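Local coordinates for ribonucleoside-diphosphate reductase, alpha chain (Actinobacillus ureae ATCC 25976, PDB 6DQX), which probably reduces ribonucleoside diphosphates to deoxyribonucleotides as the catalytic subunit of a class Id ribonucleotide reductase, at residues L312-I324 against A336-L348. Sequence-based numbering, arbitrary orientation.
With EDO (1,2-ethanediol), chain F.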
loop_
_atom_site.group_PDB
_atom_site.type_symbol
_atom_site.label_atom_id
_atom_site.label_comp_id
_atom_site.label_asym_id
_atom_site.label_seq_id
_atom_site.Cartn_x
_atom_site.Cartn_y
_atom_site.Cartn_z
ATOM N N LEU A 312 10.422 -36.281 10.346
ATOM C CA LEU A 312 10.207 -35.049 9.589
ATOM C C LEU A 312 8.950 -34.286 10.093
ATOM O O LEU A 312 8.958 -33.055 10.185
ATOM C CB LEU A 312 10.166 -35.332 8.080
ATOM C CG LEU A 312 10.315 -34.087 7.197
ATOM C CD1 LEU A 312 11.679 -33.408 7.383
ATOM C CD2 LEU A 312 10.112 -34.451 5.730
ATOM N N THR A 313 7.897 -35.016 10.464
ATOM C CA THR A 313 6.696 -34.416 11.051
ATOM C C THR A 313 6.991 -33.670 12.376
ATOM O O THR A 313 6.576 -32.502 12.568
ATOM C CB THR A 313 5.602 -35.482 11.239
ATOM O OG1 THR A 313 5.346 -36.108 9.969
ATOM C CG2 THR A 313 4.332 -34.873 11.816
ATOM N N TYR A 314 7.733 -34.349 13.258
ATOM C CA TYR A 314 8.231 -33.755 14.509
ATOM C C TYR A 314 9.019 -32.491 14.212
ATOM O O TYR A 314 8.844 -31.475 14.883
ATOM C CB TYR A 314 9.126 -34.725 15.259
ATOM C CG TYR A 314 8.422 -35.724 16.150
ATOM C CD1 TYR A 314 7.342 -36.476 15.698
ATOM C CD2 TYR A 314 8.858 -35.926 17.458
ATOM C CE1 TYR A 314 6.724 -37.413 16.522
ATOM C CE2 TYR A 314 8.247 -36.849 18.292
ATOM C CZ TYR A 314 7.190 -37.593 17.822
ATOM O OH TYR A 314 6.613 -38.521 18.651
ATOM N N PHE A 315 9.836 -32.544 13.158
ATOM C CA PHE A 315 10.664 -31.391 12.790
ATOM C C PHE A 315 9.804 -30.216 12.370
ATOM O O PHE A 315 10.040 -29.080 12.804
ATOM C CB PHE A 315 11.653 -31.748 11.674
ATOM C CG PHE A 315 12.458 -30.589 11.194
ATOM C CD1 PHE A 315 13.427 -30.056 12.011
ATOM C CD2 PHE A 315 12.254 -30.037 9.918
ATOM C CE1 PHE A 315 14.190 -28.982 11.588
ATOM C CE2 PHE A 315 13.015 -28.975 9.486
ATOM C CZ PHE A 315 14.001 -28.460 10.315
ATOM N N LEU A 316 8.813 -30.476 11.522
ATOM C CA LEU A 316 7.910 -29.421 11.066
ATOM C C LEU A 316 7.097 -28.816 12.211
ATOM O O LEU A 316 6.851 -27.606 12.239
ATOM C CB LEU A 316 7.016 -29.938 9.951
ATOM C CG LEU A 316 7.769 -30.199 8.633
ATOM C CD1 LEU A 316 6.801 -30.656 7.577
ATOM C CD2 LEU A 316 8.527 -28.961 8.140
ATOM N N ASP A 317 6.745 -29.629 13.203
ATOM C CA ASP A 317 6.070 -29.066 14.365
ATOM C C ASP A 317 6.963 -28.105 15.147
ATOM O O ASP A 317 6.489 -27.072 15.580
ATOM C CB ASP A 317 5.520 -30.144 15.274
ATOM C CG ASP A 317 4.509 -29.605 16.252
ATOM O OD1 ASP A 317 3.519 -28.988 15.800
ATOM O OD2 ASP A 317 4.682 -29.797 17.478
ATOM N N VAL A 318 8.245 -28.417 15.318
ATOM C CA VAL A 318 9.137 -27.444 15.998
ATOM C C VAL A 318 9.420 -26.212 15.161
ATOM O O VAL A 318 9.623 -25.133 15.709
ATOM C CB VAL A 318 10.470 -28.051 16.487
ATOM C CG1 VAL A 318 10.185 -29.151 17.437
ATOM C CG2 VAL A 318 11.365 -28.567 15.395
ATOM N N VAL A 319 9.425 -26.361 13.832
ATOM C CA VAL A 319 9.476 -25.220 12.944
ATOM C C VAL A 319 8.292 -24.276 13.171
ATOM O O VAL A 319 8.475 -23.058 13.308
ATOM C CB VAL A 319 9.591 -25.667 11.464
ATOM C CG1 VAL A 319 9.403 -24.486 10.520
ATOM C CG2 VAL A 319 10.944 -26.360 11.216
ATOM N N MET A 320 7.077 -24.818 13.277
ATOM C CA MET A 320 5.921 -23.992 13.601
ATOM C C MET A 320 6.043 -23.340 14.987
ATOM O O MET A 320 5.671 -22.177 15.152
ATOM C CB MET A 320 4.618 -24.816 13.526
ATOM C CG MET A 320 3.331 -23.993 13.464
ATOM S SD MET A 320 3.170 -22.784 12.120
ATOM C CE MET A 320 4.139 -23.555 10.806
ATOM N N SER A 321 6.569 -24.064 15.966
ATOM C CA SER A 321 6.848 -23.447 17.275
ATOM C C SER A 321 7.783 -22.228 17.138
ATOM O O SER A 321 7.536 -21.190 17.764
ATOM C CB SER A 321 7.403 -24.472 18.264
ATOM O OG SER A 321 6.440 -25.469 18.518
ATOM N N GLU A 322 8.792 -22.320 16.267
ATOM C CA GLU A 322 9.645 -21.159 15.979
ATOM C C GLU A 322 8.884 -19.994 15.354
ATOM O O GLU A 322 9.064 -18.827 15.774
ATOM C CB GLU A 322 10.838 -21.512 15.083
ATOM C CG GLU A 322 11.693 -20.292 14.778
ATOM C CD GLU A 322 12.948 -20.607 14.034
ATOM O OE1 GLU A 322 13.903 -21.041 14.692
ATOM O OE2 GLU A 322 12.973 -20.405 12.800
ATOM N N PHE A 323 8.068 -20.278 14.331
ATOM C CA PHE A 323 7.263 -19.224 13.751
ATOM C C PHE A 323 6.416 -18.555 14.836
ATOM O O PHE A 323 6.341 -17.317 14.886
ATOM C CB PHE A 323 6.376 -19.685 12.585
ATOM C CG PHE A 323 5.361 -18.665 12.196
ATOM C CD1 PHE A 323 5.717 -17.594 11.367
ATOM C CD2 PHE A 323 4.080 -18.698 12.725
ATOM C CE1 PHE A 323 4.795 -16.608 11.063
ATOM C CE2 PHE A 323 3.152 -17.708 12.420
ATOM C CZ PHE A 323 3.508 -16.667 11.584
ATOM N N ILE A 324 5.766 -19.353 15.674
ATOM C CA ILE A 324 4.911 -18.802 16.733
ATOM C C ILE A 324 5.751 -17.881 17.625
ATOM O O ILE A 324 5.327 -16.749 17.879
ATOM C CB ILE A 324 4.178 -19.921 17.512
ATOM C CG1 ILE A 324 3.104 -20.563 16.615
ATOM C CG2 ILE A 324 3.532 -19.418 18.819
ATOM C CD1 ILE A 324 2.743 -21.976 17.015
ATOM N N ALA A 336 -1.631 -14.126 11.577
ATOM C CA ALA A 336 -0.860 -15.345 11.293
ATOM C C ALA A 336 -0.375 -15.990 12.592
ATOM O O ALA A 336 -0.374 -17.218 12.734
ATOM C CB ALA A 336 0.302 -15.047 10.398
ATOM N N HIS A 337 0.060 -15.162 13.531
ATOM C CA HIS A 337 0.449 -15.675 14.859
ATOM C C HIS A 337 -0.699 -16.441 15.495
ATOM O O HIS A 337 -0.484 -17.573 16.009
ATOM C CB HIS A 337 0.893 -14.524 15.760
ATOM C CG HIS A 337 1.158 -14.935 17.171
ATOM N ND1 HIS A 337 2.342 -15.499 17.554
ATOM C CD2 HIS A 337 0.377 -14.912 18.269
ATOM C CE1 HIS A 337 2.290 -15.792 18.842
ATOM N NE2 HIS A 337 1.114 -15.435 19.300
ATOM N N ARG A 338 -1.904 -15.861 15.434
ATOM C CA ARG A 338 -3.115 -16.473 15.953
ATOM C C ARG A 338 -3.383 -17.814 15.245
ATOM O O ARG A 338 -3.597 -18.849 15.893
ATOM C CB ARG A 338 -4.317 -15.543 15.787
ATOM C CG ARG A 338 -5.617 -16.145 16.283
ATOM C CD ARG A 338 -6.724 -15.124 16.297
ATOM N NE ARG A 338 -8.021 -15.745 16.513
ATOM C CZ ARG A 338 -8.505 -16.159 17.690
ATOM N NH1 ARG A 338 -7.815 -16.059 18.812
ATOM N NH2 ARG A 338 -9.710 -16.695 17.727
ATOM N N PHE A 339 -3.348 -17.794 13.922
ATOM C CA PHE A 339 -3.569 -19.023 13.168
ATOM C C PHE A 339 -2.616 -20.125 13.539
ATOM O O PHE A 339 -3.051 -21.247 13.825
ATOM C CB PHE A 339 -3.484 -18.794 11.638
ATOM C CG PHE A 339 -3.745 -20.049 10.848
ATOM C CD1 PHE A 339 -2.721 -20.942 10.599
ATOM C CD2 PHE A 339 -5.020 -20.333 10.386
ATOM C CE1 PHE A 339 -2.937 -22.100 9.860
ATOM C CE2 PHE A 339 -5.268 -21.500 9.670
ATOM C CZ PHE A 339 -4.229 -22.380 9.412
ATOM N N ALA A 340 -1.324 -19.835 13.507
ATOM C CA ALA A 340 -0.313 -20.825 13.838
ATOM C C ALA A 340 -0.518 -21.388 15.250
ATOM O O ALA A 340 -0.503 -22.599 15.425
ATOM C CB ALA A 340 1.080 -20.273 13.726
ATOM N N THR A 341 -0.739 -20.506 16.211
ATOM C CA THR A 341 -1.008 -20.917 17.610
ATOM C C THR A 341 -2.191 -21.903 17.724
ATOM O O THR A 341 -2.113 -22.908 18.442
ATOM C CB THR A 341 -1.272 -19.697 18.498
ATOM O OG1 THR A 341 -0.108 -18.866 18.442
ATOM C CG2 THR A 341 -1.550 -20.143 19.973
ATOM N N ARG A 342 -3.289 -21.613 17.034
ATOM C CA ARG A 342 -4.493 -22.395 17.197
ATOM C C ARG A 342 -4.586 -23.652 16.335
ATOM O O ARG A 342 -5.265 -24.603 16.723
ATOM C CB ARG A 342 -5.703 -21.512 16.984
ATOM C CG ARG A 342 -5.709 -20.334 17.934
ATOM C CD ARG A 342 -6.794 -19.357 17.582
ATOM N NE ARG A 342 -8.123 -19.784 17.973
ATOM C CZ ARG A 342 -9.178 -19.962 17.173
ATOM N NH1 ARG A 342 -9.141 -19.792 15.858
ATOM N NH2 ARG A 342 -10.323 -20.302 17.727
ATOM N N HIS A 343 -3.933 -23.638 15.163
ATOM C CA HIS A 343 -4.047 -24.701 14.153
ATOM C C HIS A 343 -2.827 -25.609 14.074
ATOM O O HIS A 343 -2.970 -26.812 13.877
ATOM C CB HIS A 343 -4.234 -24.087 12.747
ATOM C CG HIS A 343 -5.567 -23.443 12.538
ATOM N ND1 HIS A 343 -5.914 -22.205 13.049
ATOM C CD2 HIS A 343 -6.629 -23.868 11.836
ATOM C CE1 HIS A 343 -7.156 -21.920 12.677
ATOM N NE2 HIS A 343 -7.611 -22.919 11.943
ATOM N N ARG A 344 -1.637 -25.022 14.148
ATOM C CA ARG A 344 -0.382 -25.724 13.921
ATOM C C ARG A 344 -0.386 -26.530 12.606
ATOM O O ARG A 344 0.071 -27.675 12.557
ATOM C CB ARG A 344 -0.059 -26.621 15.125
ATOM C CG ARG A 344 -0.008 -25.892 16.458
ATOM C CD ARG A 344 0.583 -26.774 17.564
ATOM N NE ARG A 344 2.013 -26.930 17.323
ATOM C CZ ARG A 344 2.969 -26.085 17.721
ATOM N NH1 ARG A 344 2.699 -25.033 18.484
ATOM N NH2 ARG A 344 4.228 -26.309 17.381
ATOM N N ALA A 345 -0.930 -25.946 11.536
ATOM C CA ALA A 345 -0.993 -26.660 10.255
ATOM C C ALA A 345 0.395 -26.933 9.683
ATOM O O ALA A 345 1.260 -26.053 9.710
ATOM C CB ALA A 345 -1.827 -25.884 9.249
ATOM N N LEU A 346 0.624 -28.174 9.223
ATOM C CA LEU A 346 1.850 -28.558 8.536
ATOM C C LEU A 346 1.574 -29.016 7.084
ATOM O O LEU A 346 0.454 -29.447 6.724
ATOM C CB LEU A 346 2.568 -29.701 9.269
ATOM C CG LEU A 346 2.723 -29.553 10.805
ATOM C CD1 LEU A 346 3.385 -30.797 11.374
ATOM C CD2 LEU A 346 3.504 -28.285 11.136
ATOM N N GLY A 347 2.637 -28.975 6.296
ATOM C CA GLY A 347 2.586 -29.309 4.879
ATOM C C GLY A 347 3.769 -30.169 4.460
ATOM O O GLY A 347 4.634 -29.715 3.724
ATOM N N LEU A 348 3.812 -31.407 4.937
ATOM C CA LEU A 348 4.858 -32.341 4.544
ATOM C C LEU A 348 4.531 -32.822 3.115
ATOM O O LEU A 348 3.396 -33.253 2.834
ATOM C CB LEU A 348 4.908 -33.525 5.508
ATOM C CG LEU A 348 5.949 -34.630 5.223
ATOM C CD1 LEU A 348 6.471 -35.194 6.544
ATOM C CD2 LEU A 348 5.396 -35.744 4.316
HETATM C C1 EDO F . 8.032 -28.281 20.601
HETATM O O1 EDO F . 8.410 -27.069 19.932
HETATM C C2 EDO F . 7.140 -29.152 19.733
HETATM O O2 EDO F . 6.105 -28.386 19.129
#
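R344 grips helix 312-324 through D317 and S321, at the point where a helix-loop-helix of the ribonucleotide reductase barrel domain leads into strand 347-351. R344 NE donates to D317 OD1 at 3.0 Å with an N-H...O angle of 159°, on the syn side of a carboxylate turned 69° from the guanidinium plane; the acid is thus met across rather than in a coplanar pair. R344 NH2 adds a weak second bond to OD1 and a short one, 2.6 Å, to S321 OG. A bend at chi3 turns the NE and NH2 edge toward D317 and S321. The other carboxylate oxygen, OD2, accepts from O2 of a 1,2-ethanediol, probably a crystallisation additive, and forms a salt bridge with R407, while N408 also reaches OD1; several donors therefore hold the carboxylate, which would probably favour its ionised state.

R344 itself has positive phi, the first departure from helical geometry after helix 336-343, whose axis runs at 145° to that of 312-324. Between these helices A340 CB fits against I324 CG1, the edge of the F323 ring (3.5 Å from CD2) and M320 SD (3.6 Å). I324 CD1 meets the guanidinium obliquely, 3.4 Å from R344 NH1.

Beyond the turn, L346 lays its two methyls along the helix backbone, CD2 lying 3.6 Å from L316 O. L316 and M320 also touch strand 288-296, the parallel neighbour of strand 347-351, so the helix packs over both strands. At the far end L348 CD1 sits 3.8 Å from L312 CD2 and 3.7 Å from T313 OG1, a hydroxyl hydrogen-bonded to P309 O.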